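Local coordinates for protein signal peptidase I (PDB 4ME8) that probably cleaves hydrophobic N-terminal signal or leader sequences from secreted proteins, acting as a serine-type endopeptidase of the S26 family, at residues 27-33 / 45-51; 71-75 / 114-118; 88-92 / 123-127; 106-112 / 126-131. All blocks are in the same frame, centred on the assembly; numbering follows the deposited sequence.

Contact 1: residues 27-33 / 45-51; sequences PQRFDII and AKRLIGL
Ile33 and Lys46 pair across the antiparallel beta hairpin of strands 32-36 and 43-50. Their backbones bond in both directions, Ile33 N to Lys46 O (2.8 Å) and Lys46 N to Ile33 O (3.1 Å). Ile32 and Arg47 are the next pair, a non-hydrogen-bonded one. Leu48 N then bonds to Asp31 O (2.7 Å), and Phe30 N bonds to Leu48 O. A type II turn, Gln28 to Asp31, leads the chain into this pairing. Asp31 OD2 braces the turn by accepting the Gln28 N-H from above its carboxylate plane.

Two guanidinium groups add polar links. Arg29 bends at chi3 (-38°), and its NH1 bonds to Ile49 O (2.9 Å), which lies in the guanidinium plane. Its NH2 is salt-bridged to Glu54. Arg47 NH1 bonds weakly to Phe30 O, while its NH2 is salt-bridged to Asp115. These two partners limit rotation of the Arg47 group. Lys46, a predicted active-site residue, points to the same sheet face as Ile33, and its NZ bonds to Ser120 OG. The predicted partner of Lys46 in the Ser-Lys dyad of the S26 family is Ser8, a different serine.

Packing completes the contact. Ile32 CG1 sits over the centre of one face of the Arg47 guanidinium. The Phe30 ring meets Ile49 CD1 obliquely from CE1 (3.9 Å), and Arg29 CG covers the centre of one ring face. With CG anti to the backbone N (chi1 -179°) and chi2 at 46°, Leu48 brings its CD2 branch to Pro27 CB, 3.7 Å away.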
loop_
_atom_site.group_PDB
_atom_site.type_symbol
_atom_site.label_atom_id
_atom_site.label_comp_id
_atom_site.label_asym_id
_atom_site.label_seq_id
_atom_site.Cartn_x
_atom_site.Cartn_y
_atom_site.Cartn_z
ATOM N N PRO A 27 -7.107 6.806 10.503
ATOM C CA PRO A 27 -6.622 6.787 9.116
ATOM C C PRO A 27 -7.641 6.213 8.128
ATOM O O PRO A 27 -8.331 5.246 8.440
ATOM C CB PRO A 27 -5.358 5.917 9.194
ATOM C CG PRO A 27 -4.927 6.019 10.622
ATOM C CD PRO A 27 -6.209 6.048 11.396
ATOM N N GLN A 28 -7.751 6.848 6.968
ATOM C CA GLN A 28 -8.659 6.425 5.905
ATOM C C GLN A 28 -7.810 6.089 4.681
ATOM O O GLN A 28 -6.660 6.480 4.606
ATOM C CB GLN A 28 -9.622 7.548 5.543
ATOM C CG GLN A 28 -10.256 8.267 6.725
ATOM C CD GLN A 28 -11.023 9.509 6.298
ATOM O OE1 GLN A 28 -10.700 10.628 6.711
ATOM N NE2 GLN A 28 -12.036 9.322 5.451
ATOM N N ARG A 29 -8.376 5.385 3.714
ATOM C CA ARG A 29 -7.633 5.013 2.506
ATOM C C ARG A 29 -7.036 6.218 1.762
ATOM O O ARG A 29 -7.683 7.246 1.575
ATOM C CB ARG A 29 -8.533 4.224 1.562
ATOM C CG ARG A 29 -7.802 3.496 0.445
ATOM C CD ARG A 29 -8.785 2.972 -0.597
ATOM N NE ARG A 29 -10.010 2.472 0.031
ATOM C CZ ARG A 29 -10.107 1.331 0.721
ATOM N NH1 ARG A 29 -9.053 0.526 0.865
ATOM N NH2 ARG A 29 -11.271 0.993 1.278
ATOM N N PHE A 30 -5.789 6.056 1.338
ATOM C CA PHE A 30 -5.026 7.082 0.626
ATOM C C PHE A 30 -4.443 8.164 1.548
ATOM O O PHE A 30 -3.747 9.066 1.082
ATOM C CB PHE A 30 -5.817 7.705 -0.538
ATOM C CG PHE A 30 -6.303 6.700 -1.561
ATOM C CD1 PHE A 30 -5.434 5.777 -2.120
ATOM C CD2 PHE A 30 -7.623 6.707 -1.992
ATOM C CE1 PHE A 30 -5.867 4.868 -3.076
ATOM C CE2 PHE A 30 -8.064 5.805 -2.955
ATOM C CZ PHE A 30 -7.181 4.888 -3.503
ATOM N N ASP A 31 -4.703 8.061 2.849
ATOM C CA ASP A 31 -3.952 8.833 3.827
ATOM C C ASP A 31 -2.492 8.378 3.833
ATOM O O ASP A 31 -2.182 7.194 3.603
ATOM C CB ASP A 31 -4.530 8.671 5.243
ATOM C CG ASP A 31 -5.824 9.462 5.459
ATOM O OD1 ASP A 31 -6.232 10.239 4.565
ATOM O OD2 ASP A 31 -6.430 9.317 6.553
ATOM N N ILE A 32 -1.607 9.336 4.086
ATOM C CA ILE A 32 -0.193 9.048 4.282
ATOM C C ILE A 32 0.029 8.876 5.777
ATOM O O ILE A 32 -0.427 9.693 6.575
ATOM C CB ILE A 32 0.701 10.157 3.688
ATOM C CG1 ILE A 32 0.702 10.017 2.169
ATOM C CG2 ILE A 32 2.134 10.056 4.201
ATOM C CD1 ILE A 32 1.152 11.259 1.449
ATOM N N ILE A 33 0.709 7.793 6.143
ATOM C CA ILE A 33 0.902 7.461 7.546
ATOM C C ILE A 33 2.355 7.168 7.881
ATOM O O ILE A 33 3.073 6.546 7.094
ATOM C CB ILE A 33 0.013 6.273 7.973
ATOM C CG1 ILE A 33 0.184 5.071 7.039
ATOM C CG2 ILE A 33 -1.452 6.692 7.982
ATOM C CD1 ILE A 33 -0.508 3.830 7.557
ATOM N N ALA A 45 7.399 6.811 5.912
ATOM C CA ALA A 45 6.089 7.301 5.535
ATOM C C ALA A 45 5.610 6.530 4.321
ATOM O O ALA A 45 6.351 6.392 3.347
ATOM C CB ALA A 45 6.170 8.781 5.219
ATOM N N LYS A 46 4.386 6.002 4.388
ATOM C CA LYS A 46 3.773 5.304 3.255
ATOM C C LYS A 46 2.285 5.615 3.179
ATOM O O LYS A 46 1.704 6.103 4.140
ATOM C CB LYS A 46 3.973 3.784 3.346
ATOM C CG LYS A 46 5.425 3.306 3.285
ATOM C CD LYS A 46 6.078 3.515 1.922
ATOM C CE LYS A 46 7.587 3.398 2.059
ATOM N NZ LYS A 46 8.329 3.453 0.773
ATOM N N ARG A 47 1.694 5.331 2.021
ATOM C CA ARG A 47 0.277 5.537 1.781
ATOM C C ARG A 47 -0.564 4.320 2.191
ATOM O O ARG A 47 -0.238 3.173 1.873
ATOM C CB ARG A 47 0.024 5.880 0.309
ATOM C CG ARG A 47 -1.261 6.662 0.104
ATOM C CD ARG A 47 -1.458 7.096 -1.338
ATOM N NE ARG A 47 -0.573 8.202 -1.713
ATOM C CZ ARG A 47 -0.856 9.497 -1.545
ATOM N NH1 ARG A 47 -2.004 9.878 -0.991
ATOM N NH2 ARG A 47 0.023 10.420 -1.926
ATOM N N LEU A 48 -1.637 4.597 2.925
ATOM C CA LEU A 48 -2.575 3.572 3.340
ATOM C C LEU A 48 -3.387 3.149 2.117
ATOM O O LEU A 48 -4.019 3.982 1.466
ATOM C CB LEU A 48 -3.488 4.112 4.449
ATOM C CG LEU A 48 -4.529 3.139 5.014
ATOM C CD1 LEU A 48 -3.894 1.782 5.301
ATOM C CD2 LEU A 48 -5.145 3.720 6.272
ATOM N N ILE A 49 -3.332 1.858 1.796
ATOM C CA ILE A 49 -3.975 1.317 0.593
ATOM C C ILE A 49 -5.048 0.291 0.974
ATOM O O ILE A 49 -6.190 0.364 0.500
ATOM C CB ILE A 49 -2.915 0.716 -0.357
ATOM C CG1 ILE A 49 -2.024 1.837 -0.925
ATOM C CG2 ILE A 49 -3.557 -0.079 -1.480
ATOM C CD1 ILE A 49 -2.721 2.827 -1.847
ATOM N N GLY A 50 -4.692 -0.637 1.851
ATOM C CA GLY A 50 -5.622 -1.661 2.304
ATOM C C GLY A 50 -5.885 -1.618 3.795
ATOM O O GLY A 50 -4.960 -1.476 4.593
ATOM N N LEU A 51 -7.159 -1.781 4.146
ATOM C CA LEU A 51 -7.661 -1.714 5.521
ATOM C C LEU A 51 -8.169 -3.107 5.909
ATOM O O LEU A 51 -8.424 -3.919 5.023
ATOM C CB LEU A 51 -8.821 -0.713 5.578
ATOM C CG LEU A 51 -8.493 0.767 5.289
ATOM C CD1 LEU A 51 -9.641 1.468 4.581
ATOM C CD2 LEU A 51 -8.188 1.504 6.578
#

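Contact 2: residues 71-75 / 114-118; sequences SEDYL and GDNRP. With EDO (1,2-ethanediol), chain B.
The Arg117 guanidinium has Leu75 CD1 over one face, 3.3 Å above its plane and shifted toward the rim. Glu72 OE2 and Tyr74 OH lie at its edge. The Tyr74 ring carries Glu72 CB on one face, with Arg117 NH2 near its plane at the edge. Asp115 OD1 approaches the same ring obliquely, 3.3 Å from Tyr74 CE1. The carboxylate and ring planes are only 23° apart.

Arg117 NH2 and Glu72 OE2 form a salt bridge at 2.9 Å. The donor comes from the syn side of the carboxylate. Tyr74 OH also bonds weakly to OE2. Glu72 OE1 and Arg117 NH1 both bond to Tyr58 OH.

The contact joins the loop after strand 68-70 to the loop after strand 109-113. The second loop carries the Gly-Asp-Asn of a signature sequence of type I signal peptidases, and makes an inverse gamma turn centred on Asn116. Arg117 bends back at chi2 (-77°), and its NE makes a weak bond to Gly114 O. Leu75 CD2 packs on Asp115 O (3.6 Å). Asp115 OD2 is held by Arg47, whose guanidinium makes a cation-pi contact with Tyr74. Asp115 N bonds to O2 of an ethanediol, probably from the crystallisation liquor, at 3.1 Å.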
loop_
_atom_site.group_PDB
_atom_site.type_symbol
_atom_site.label_atom_id
_atom_site.label_comp_id
_atom_site.label_asym_id
_atom_site.label_seq_id
_atom_site.Cartn_x
_atom_site.Cartn_y
_atom_site.Cartn_z
ATOM N N SER A 71 -9.160 4.797 -8.731
ATOM C CA SER A 71 -8.129 5.620 -9.359
ATOM C C SER A 71 -7.075 6.095 -8.350
ATOM O O SER A 71 -7.287 6.057 -7.134
ATOM C CB SER A 71 -8.740 6.800 -10.124
ATOM O OG SER A 71 -9.896 7.298 -9.487
ATOM N N GLU A 72 -5.925 6.503 -8.879
ATOM C CA GLU A 72 -4.822 7.042 -8.090
ATOM C C GLU A 72 -4.217 8.227 -8.848
ATOM O O GLU A 72 -3.190 8.101 -9.509
ATOM C CB GLU A 72 -3.764 5.957 -7.843
ATOM C CG GLU A 72 -4.244 4.815 -6.948
ATOM C CD GLU A 72 -3.258 3.662 -6.857
ATOM O OE1 GLU A 72 -3.260 2.807 -7.769
ATOM O OE2 GLU A 72 -2.497 3.587 -5.859
ATOM N N ASP A 73 -4.872 9.380 -8.750
ATOM C CA ASP A 73 -4.454 10.579 -9.482
ATOM C C ASP A 73 -3.074 11.082 -9.061
ATOM O O ASP A 73 -2.418 11.803 -9.821
ATOM C CB ASP A 73 -5.506 11.690 -9.343
ATOM C CG ASP A 73 -6.678 11.526 -10.322
ATOM O OD1 ASP A 73 -6.614 10.643 -11.208
ATOM O OD2 ASP A 73 -7.663 12.292 -10.213
ATOM N N TYR A 74 -2.640 10.695 -7.866
ATOM C CA TYR A 74 -1.282 10.982 -7.389
ATOM C C TYR A 74 -0.170 10.162 -8.071
ATOM O O TYR A 74 1.010 10.496 -7.941
ATOM C CB TYR A 74 -1.197 10.772 -5.869
ATOM C CG TYR A 74 -1.549 9.368 -5.410
ATOM C CD1 TYR A 74 -0.589 8.352 -5.384
ATOM C CD2 TYR A 74 -2.844 9.057 -4.996
ATOM C CE1 TYR A 74 -0.918 7.068 -4.966
ATOM C CE2 TYR A 74 -3.173 7.784 -4.570
ATOM C CZ TYR A 74 -2.216 6.793 -4.566
ATOM O OH TYR A 74 -2.569 5.535 -4.142
ATOM N N LEU A 75 -0.535 9.085 -8.766
ATOM C CA LEU A 75 0.430 8.282 -9.529
ATOM C C LEU A 75 0.535 8.678 -11.020
ATOM O O LEU A 75 1.462 8.251 -11.722
ATOM C CB LEU A 75 0.080 6.788 -9.426
ATOM C CG LEU A 75 0.136 6.082 -8.065
ATOM C CD1 LEU A 75 0.005 4.578 -8.268
ATOM C CD2 LEU A 75 1.416 6.396 -7.294
ATOM N N GLY A 114 4.257 2.799 -1.242
ATOM C CA GLY A 114 4.874 4.100 -1.480
ATOM C C GLY A 114 4.633 4.590 -2.895
ATOM O O GLY A 114 4.627 3.788 -3.833
ATOM N N ASP A 115 4.471 5.904 -3.059
ATOM C CA ASP A 115 4.156 6.487 -4.370
ATOM C C ASP A 115 5.273 6.268 -5.399
ATOM O O ASP A 115 4.974 6.065 -6.579
ATOM C CB ASP A 115 3.839 7.977 -4.255
ATOM C CG ASP A 115 2.547 8.262 -3.476
ATOM O OD1 ASP A 115 1.803 7.325 -3.078
ATOM O OD2 ASP A 115 2.271 9.462 -3.265
ATOM N N ASN A 116 6.538 6.341 -4.967
ATOM C CA ASN A 116 7.666 6.001 -5.848
ATOM C C ASN A 116 7.791 4.471 -5.914
ATOM O O ASN A 116 8.754 3.871 -5.424
ATOM C CB ASN A 116 8.972 6.675 -5.393
ATOM C CG ASN A 116 9.990 6.813 -6.521
ATOM O OD1 ASN A 116 9.651 6.719 -7.699
ATOM N ND2 ASN A 116 11.244 7.043 -6.158
ATOM N N ARG A 117 6.793 3.860 -6.550
ATOM C CA ARG A 117 6.542 2.406 -6.489
ATOM C C ARG A 117 7.733 1.477 -6.763
ATOM O O ARG A 117 7.933 0.504 -6.021
ATOM C CB ARG A 117 5.355 2.026 -7.399
ATOM C CG ARG A 117 4.004 2.582 -6.963
ATOM C CD ARG A 117 3.415 1.799 -5.799
ATOM N NE ARG A 117 2.336 2.526 -5.127
ATOM C CZ ARG A 117 1.043 2.444 -5.428
ATOM N NH1 ARG A 117 0.623 1.655 -6.409
ATOM N NH2 ARG A 117 0.158 3.177 -4.747
ATOM N N PRO A 118 8.520 1.752 -7.823
ATOM C CA PRO A 118 9.662 0.864 -8.061
ATOM C C PRO A 118 10.852 1.039 -7.105
ATOM O O PRO A 118 11.813 0.264 -7.184
ATOM C CB PRO A 118 10.077 1.186 -9.503
ATOM C CG PRO A 118 9.454 2.500 -9.829
ATOM C CD PRO A 118 8.238 2.636 -8.970
HETATM C C1 EDO B . 5.021 9.118 1.307
HETATM O O1 EDO B . 6.218 9.733 0.805
HETATM C C2 EDO B . 4.220 8.506 0.161
HETATM O O2 EDO B . 4.808 7.270 -0.251
#

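Contact 3: residues 88-92 / 123-127; sequences YTQDF and SRYFG. With EDO (1,2-ethanediol), chain C.
Gln90 meets Arg124 and Tyr125 with the two ends of its amide, joining the loop before strand 92-93 to the short helix 123-126.

Hydrogen bonds carry the polar half of the contact. Arg124 NH1 bonds to Gln90 OE1 at 3.0 Å. The donor lies in the carbonyl plane on a lone pair, and OE1 sits at the edge of the guanidinium. Gln90 NE2 bonds to Tyr125 OH, also at 3.0 Å. That hydroxyl is tilted out of the amide plane by 30°. Gln90 bends at chi2 (-86°), which brings its amide across to the helix.

Packing carries the other half. Arg124 CG lies over the face of the Phe92 ring in a CH-pi contact, 4.2 Å from the ring centroid. Phe92 CE1 touches Arg124 CD at 3.8 Å. Arg124 CB covers the centre of one face of the Tyr125 ring. Thr89 CG2 borders both the Phe92 ring edge and Arg124 NH1.

An ethanediol, probably from the crystallisation liquor, gives a bond from its O2 to Arg124 O (2.8 Å).

Arg124 NH2 is salt-bridged to Asp122 and bonded to Arg117 O. The buried guanidinium is therefore gripped by a carboxylate, a main-chain carbonyl and an amide. The nearby carboxylate probably favours its positive charge. The Gln90 amide orientation is set mainly by OE1 accepting from Arg124 NH1, with NE2 donating to Tyr125 OH.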
loop_
_atom_site.group_PDB
_atom_site.type_symbol
_atom_site.label_atom_id
_atom_site.label_comp_id
_atom_site.label_asym_id
_atom_site.label_seq_id
_atom_site.Cartn_x
_atom_site.Cartn_y
_atom_site.Cartn_z
ATOM N N TYR A 88 3.805 0.326 -13.790
ATOM C CA TYR A 88 4.455 1.011 -12.674
ATOM C C TYR A 88 4.431 0.160 -11.397
ATOM O O TYR A 88 5.413 0.103 -10.649
ATOM C CB TYR A 88 3.748 2.347 -12.434
ATOM C CG TYR A 88 4.495 3.314 -11.556
ATOM C CD1 TYR A 88 5.746 3.786 -11.923
ATOM C CD2 TYR A 88 3.938 3.780 -10.373
ATOM C CE1 TYR A 88 6.434 4.686 -11.130
ATOM C CE2 TYR A 88 4.613 4.683 -9.575
ATOM C CZ TYR A 88 5.863 5.133 -9.955
ATOM O OH TYR A 88 6.546 6.026 -9.166
ATOM N N THR A 89 3.292 -0.483 -11.156
ATOM C CA THR A 89 3.118 -1.418 -10.048
ATOM C C THR A 89 2.853 -2.794 -10.650
ATOM O O THR A 89 1.979 -2.936 -11.506
ATOM C CB THR A 89 1.918 -1.026 -9.152
ATOM O OG1 THR A 89 2.046 0.338 -8.724
ATOM C CG2 THR A 89 1.831 -1.930 -7.931
ATOM N N GLN A 90 3.598 -3.801 -10.200
ATOM C CA GLN A 90 3.471 -5.155 -10.745
ATOM C C GLN A 90 2.129 -5.767 -10.343
ATOM O O GLN A 90 1.545 -5.398 -9.311
ATOM C CB GLN A 90 4.656 -6.060 -10.319
ATOM C CG GLN A 90 4.576 -6.726 -8.935
ATOM C CD GLN A 90 5.105 -5.850 -7.805
ATOM O OE1 GLN A 90 4.767 -4.666 -7.710
ATOM N NE2 GLN A 90 5.935 -6.431 -6.935
ATOM N N ASP A 91 1.634 -6.683 -11.172
ATOM C CA ASP A 91 0.449 -7.460 -10.827
ATOM C C ASP A 91 0.682 -8.231 -9.513
ATOM O O ASP A 91 1.721 -8.867 -9.321
ATOM C CB ASP A 91 0.087 -8.450 -11.950
ATOM C CG ASP A 91 -0.345 -7.759 -13.251
ATOM O OD1 ASP A 91 -0.674 -6.556 -13.242
ATOM O OD2 ASP A 91 -0.360 -8.439 -14.296
ATOM N N PHE A 92 -0.279 -8.151 -8.604
ATOM C CA PHE A 92 -0.256 -8.969 -7.400
ATOM C C PHE A 92 -1.627 -9.005 -6.747
ATOM O O PHE A 92 -2.479 -8.169 -7.031
ATOM C CB PHE A 92 0.791 -8.466 -6.389
ATOM C CG PHE A 92 0.475 -7.115 -5.779
ATOM C CD1 PHE A 92 0.914 -5.945 -6.381
ATOM C CD2 PHE A 92 -0.233 -7.018 -4.583
ATOM C CE1 PHE A 92 0.636 -4.707 -5.818
ATOM C CE2 PHE A 92 -0.523 -5.784 -4.022
ATOM C CZ PHE A 92 -0.084 -4.626 -4.640
ATOM N N SER A 123 4.449 -2.716 1.724
ATOM C CA SER A 123 3.805 -3.975 2.123
ATOM C C SER A 123 4.001 -5.099 1.110
ATOM O O SER A 123 3.907 -6.275 1.472
ATOM C CB SER A 123 2.316 -3.777 2.417
ATOM O OG SER A 123 2.123 -3.104 3.653
ATOM N N ARG A 124 4.280 -4.749 -0.147
ATOM C CA ARG A 124 4.669 -5.759 -1.134
ATOM C C ARG A 124 5.882 -6.574 -0.713
ATOM O O ARG A 124 6.046 -7.694 -1.181
ATOM C CB ARG A 124 4.973 -5.122 -2.489
ATOM C CG ARG A 124 3.745 -4.671 -3.251
ATOM C CD ARG A 124 4.129 -3.854 -4.470
ATOM N NE ARG A 124 4.845 -2.632 -4.105
ATOM C CZ ARG A 124 5.450 -1.826 -4.976
ATOM N NH1 ARG A 124 5.432 -2.100 -6.280
ATOM N NH2 ARG A 124 6.082 -0.739 -4.542
ATOM N N TYR A 125 6.740 -6.001 0.136
ATOM C CA TYR A 125 8.034 -6.610 0.465
ATOM C C TYR A 125 8.301 -6.799 1.965
ATOM O O TYR A 125 8.976 -7.764 2.333
ATOM C CB TYR A 125 9.163 -5.798 -0.183
ATOM C CG TYR A 125 8.935 -5.558 -1.663
ATOM C CD1 TYR A 125 8.897 -6.622 -2.559
ATOM C CD2 TYR A 125 8.738 -4.274 -2.163
ATOM C CE1 TYR A 125 8.681 -6.415 -3.913
ATOM C CE2 TYR A 125 8.522 -4.055 -3.515
ATOM C CZ TYR A 125 8.493 -5.127 -4.383
ATOM O OH TYR A 125 8.280 -4.911 -5.718
ATOM N N PHE A 126 7.811 -5.894 2.821
ATOM C CA PHE A 126 7.889 -6.108 4.283
ATOM C C PHE A 126 6.580 -6.565 4.960
ATOM O O PHE A 126 6.532 -6.714 6.187
ATOM C CB PHE A 126 8.548 -4.921 5.029
ATOM C CG PHE A 126 7.805 -3.598 4.959
ATOM C CD1 PHE A 126 6.421 -3.516 5.058
ATOM C CD2 PHE A 126 8.525 -2.416 4.878
ATOM C CE1 PHE A 126 5.772 -2.298 5.021
ATOM C CE2 PHE A 126 7.885 -1.186 4.848
ATOM C CZ PHE A 126 6.503 -1.125 4.924
ATOM N N GLY A 127 5.531 -6.800 4.175
ATOM C CA GLY A 127 4.297 -7.369 4.711
ATOM C C GLY A 127 3.429 -6.329 5.385
ATOM O O GLY A 127 3.646 -5.136 5.218
HETATM C C1 EDO C . 6.829 -10.658 -4.005
HETATM O O1 EDO C . 7.056 -9.713 -5.069
HETATM C C2 EDO C . 7.681 -10.320 -2.780
HETATM O O2 EDO C . 6.892 -10.330 -1.574
#

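Contact 4: residues 106-112 / 126-131; sequences PEGMYFV and FGFVKQ
Pro106 CD lies over the centre of one face of the Phe128 ring, 3.6 Å from its centroid, in a CH-pi contact. Phe128 CE1 approaches the edge of the Phe111 ring at CD1 (3.9 Å), and Tyr110 O lies in plane at the edge of the Phe128 ring.

Gln131 lies across Tyr110 at about a right angle. Its CG stands over the centre of the ring, and its amide is turned only 24° from the ring plane. Gln131 NE2 reaches Tyr110 CE1 at 3.4 Å.

Met109, present as selenomethionine, crosses Phe128 at about a right angle. Its chain bends at chi3 (86°), which lays CE against Phe128 CB (3.5 Å) and beside Lys130 CG (3.6 Å). Among the aliphatic side chains, Val112 CG2 meets Val129 CG2 at 3.9 Å and the edge of the Phe126 ring.

Between the side chains, Tyr110 and Val129 exchange two backbone bonds, and Gln131 N bonds to Gly108 O. A type II turn from Pro106 to Met109 leads into strand 109-113. The arrangement is an antiparallel strand pair in which 129-130 forms the outer edge of the sheet beside 109-113, whose Val112 touches the predicted active-site Lys46.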
loop_
_atom_site.group_PDB
_atom_site.type_symbol
_atom_site.label_atom_id
_atom_site.label_comp_id
_atom_site.label_asym_id
_atom_site.label_seq_id
_atom_site.Cartn_x
_atom_site.Cartn_y
_atom_site.Cartn_z
ATOM N N PRO A 106 -5.342 -8.581 7.648
ATOM C CA PRO A 106 -5.789 -9.058 8.958
ATOM C C PRO A 106 -6.364 -7.958 9.849
ATOM O O PRO A 106 -6.109 -6.772 9.629
ATOM C CB PRO A 106 -4.510 -9.645 9.595
ATOM C CG PRO A 106 -3.526 -9.785 8.485
ATOM C CD PRO A 106 -3.886 -8.721 7.486
ATOM N N GLU A 107 -7.148 -8.366 10.838
ATOM C CA GLU A 107 -7.695 -7.445 11.816
ATOM C C GLU A 107 -6.539 -6.731 12.536
ATOM O O GLU A 107 -5.547 -7.359 12.919
ATOM C CB GLU A 107 -8.593 -8.191 12.811
ATOM C CG GLU A 107 -9.806 -8.846 12.173
ATOM N N GLY A 108 -6.657 -5.411 12.672
ATOM C CA GLY A 108 -5.648 -4.589 13.349
ATOM C C GLY A 108 -4.387 -4.350 12.541
ATOM O O GLY A 108 -3.323 -4.114 13.105
HETATM N N MSE A 109 -4.504 -4.400 11.218
HETATM C CA MSE A 109 -3.354 -4.213 10.340
HETATM C C MSE A 109 -3.700 -3.472 9.084
HETATM O O MSE A 109 -4.859 -3.422 8.687
HETATM C CB MSE A 109 -2.794 -5.585 9.999
HETATM C CG MSE A 109 -2.230 -6.187 11.283
HETATM SE SE MSE A 109 -0.797 -7.424 10.847
HETATM C CE MSE A 109 0.726 -6.198 10.738
ATOM N N TYR A 110 -2.667 -2.901 8.459
ATOM C CA TYR A 110 -2.773 -2.139 7.221
ATOM C C TYR A 110 -1.852 -2.704 6.138
ATOM O O TYR A 110 -0.798 -3.274 6.432
ATOM C CB TYR A 110 -2.345 -0.681 7.461
ATOM C CG TYR A 110 -3.238 0.179 8.351
ATOM C CD1 TYR A 110 -4.627 0.098 8.286
ATOM C CD2 TYR A 110 -2.684 1.128 9.207
ATOM C CE1 TYR A 110 -5.431 0.916 9.068
ATOM C CE2 TYR A 110 -3.479 1.951 9.987
ATOM C CZ TYR A 110 -4.853 1.838 9.921
ATOM O OH TYR A 110 -5.653 2.649 10.694
ATOM N N PHE A 111 -2.263 -2.513 4.886
ATOM C CA PHE A 111 -1.431 -2.729 3.714
ATOM C C PHE A 111 -1.093 -1.353 3.177
ATOM O O PHE A 111 -1.994 -0.542 2.929
ATOM C CB PHE A 111 -2.192 -3.525 2.649
ATOM C CG PHE A 111 -1.344 -3.927 1.479
ATOM C CD1 PHE A 111 -0.571 -5.071 1.533
ATOM C CD2 PHE A 111 -1.307 -3.147 0.333
ATOM C CE1 PHE A 111 0.225 -5.439 0.455
ATOM C CE2 PHE A 111 -0.510 -3.499 -0.739
ATOM C CZ PHE A 111 0.257 -4.648 -0.684
ATOM N N VAL A 112 0.197 -1.068 3.034
ATOM C CA VAL A 112 0.644 0.264 2.597
ATOM C C VAL A 112 1.550 0.168 1.365
ATOM O O VAL A 112 2.170 -0.857 1.134
ATOM C CB VAL A 112 1.361 1.029 3.728
ATOM C CG1 VAL A 112 0.468 1.124 4.968
ATOM C CG2 VAL A 112 2.709 0.396 4.069
ATOM N N PHE A 126 7.811 -5.894 2.821
ATOM C CA PHE A 126 7.889 -6.108 4.283
ATOM C C PHE A 126 6.580 -6.565 4.960
ATOM O O PHE A 126 6.532 -6.714 6.187
ATOM C CB PHE A 126 8.548 -4.921 5.029
ATOM C CG PHE A 126 7.805 -3.598 4.959
ATOM C CD1 PHE A 126 6.421 -3.516 5.058
ATOM C CD2 PHE A 126 8.525 -2.416 4.878
ATOM C CE1 PHE A 126 5.772 -2.298 5.021
ATOM C CE2 PHE A 126 7.885 -1.186 4.848
ATOM C CZ PHE A 126 6.503 -1.125 4.924
ATOM N N GLY A 127 5.531 -6.800 4.175
ATOM C CA GLY A 127 4.297 -7.369 4.711
ATOM C C GLY A 127 3.429 -6.329 5.385
ATOM O O GLY A 127 3.646 -5.136 5.218
ATOM N N PHE A 128 2.451 -6.780 6.163
ATOM C CA PHE A 128 1.464 -5.880 6.762
ATOM C C PHE A 128 2.054 -5.033 7.892
ATOM O O PHE A 128 3.007 -5.442 8.557
ATOM C CB PHE A 128 0.248 -6.662 7.282
ATOM C CG PHE A 128 -0.483 -7.440 6.218
ATOM C CD1 PHE A 128 -1.217 -6.784 5.229
ATOM C CD2 PHE A 128 -0.445 -8.840 6.204
ATOM C CE1 PHE A 128 -1.895 -7.504 4.253
ATOM C CE2 PHE A 128 -1.117 -9.559 5.224
ATOM C CZ PHE A 128 -1.841 -8.887 4.248
ATOM N N VAL A 129 1.460 -3.854 8.104
ATOM C CA VAL A 129 1.881 -2.937 9.162
ATOM C C VAL A 129 0.884 -2.970 10.323
ATOM O O VAL A 129 -0.321 -2.878 10.104
ATOM C CB VAL A 129 1.980 -1.489 8.618
ATOM C CG1 VAL A 129 2.321 -0.503 9.736
ATOM C CG2 VAL A 129 2.995 -1.428 7.481
ATOM N N LYS A 130 1.371 -3.095 11.554
ATOM C CA LYS A 130 0.473 -3.062 12.716
ATOM C C LYS A 130 -0.102 -1.658 12.886
ATOM O O LYS A 130 0.650 -0.690 12.962
ATOM C CB LYS A 130 1.178 -3.531 14.005
ATOM C CG LYS A 130 1.398 -5.039 14.043
ATOM C CD LYS A 130 1.680 -5.616 15.424
ATOM C CE LYS A 130 1.231 -7.079 15.466
ATOM N NZ LYS A 130 1.849 -7.888 16.554
ATOM N N GLN A 131 -1.434 -1.563 12.911
ATOM C CA GLN A 131 -2.138 -0.302 13.189
ATOM C C GLN A 131 -1.584 0.404 14.426
ATOM O O GLN A 131 -1.290 1.597 14.380
ATOM C CB GLN A 131 -3.635 -0.549 13.410
ATOM C CG GLN A 131 -4.419 -0.941 12.171
ATOM C CD GLN A 131 -5.932 -0.891 12.370
ATOM O OE1 GLN A 131 -6.433 -0.466 13.401
ATOM N NE2 GLN A 131 -6.664 -1.328 11.363
#

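Contacts 1 and 4 belong to the same antiparallel sheet. Strands 43-50 and 109-113 are neighbours there, and Phe111 bonds to Ile49 and Gly50 at a classic beta bulge. Both contacts are partly buried and rest on backbone pairing; contact 1 adds two arginines, contact 4 mostly aromatic and aliphatic packing. Contact 2, at the surface, joins two loops through a salt bridge. Contact 3, which is buried, joins a loop to the short helix by amide hydrogen bonds and CH-pi packing. Arg117 ties these two together, bonding to both Thr89 and Arg124. Arg47 links contact 1 to contact 2. Contacts 3 and 4 share Phe126 and Gly127, and Ser123 OG of contact 3 bonds to Val112 N of contact 4.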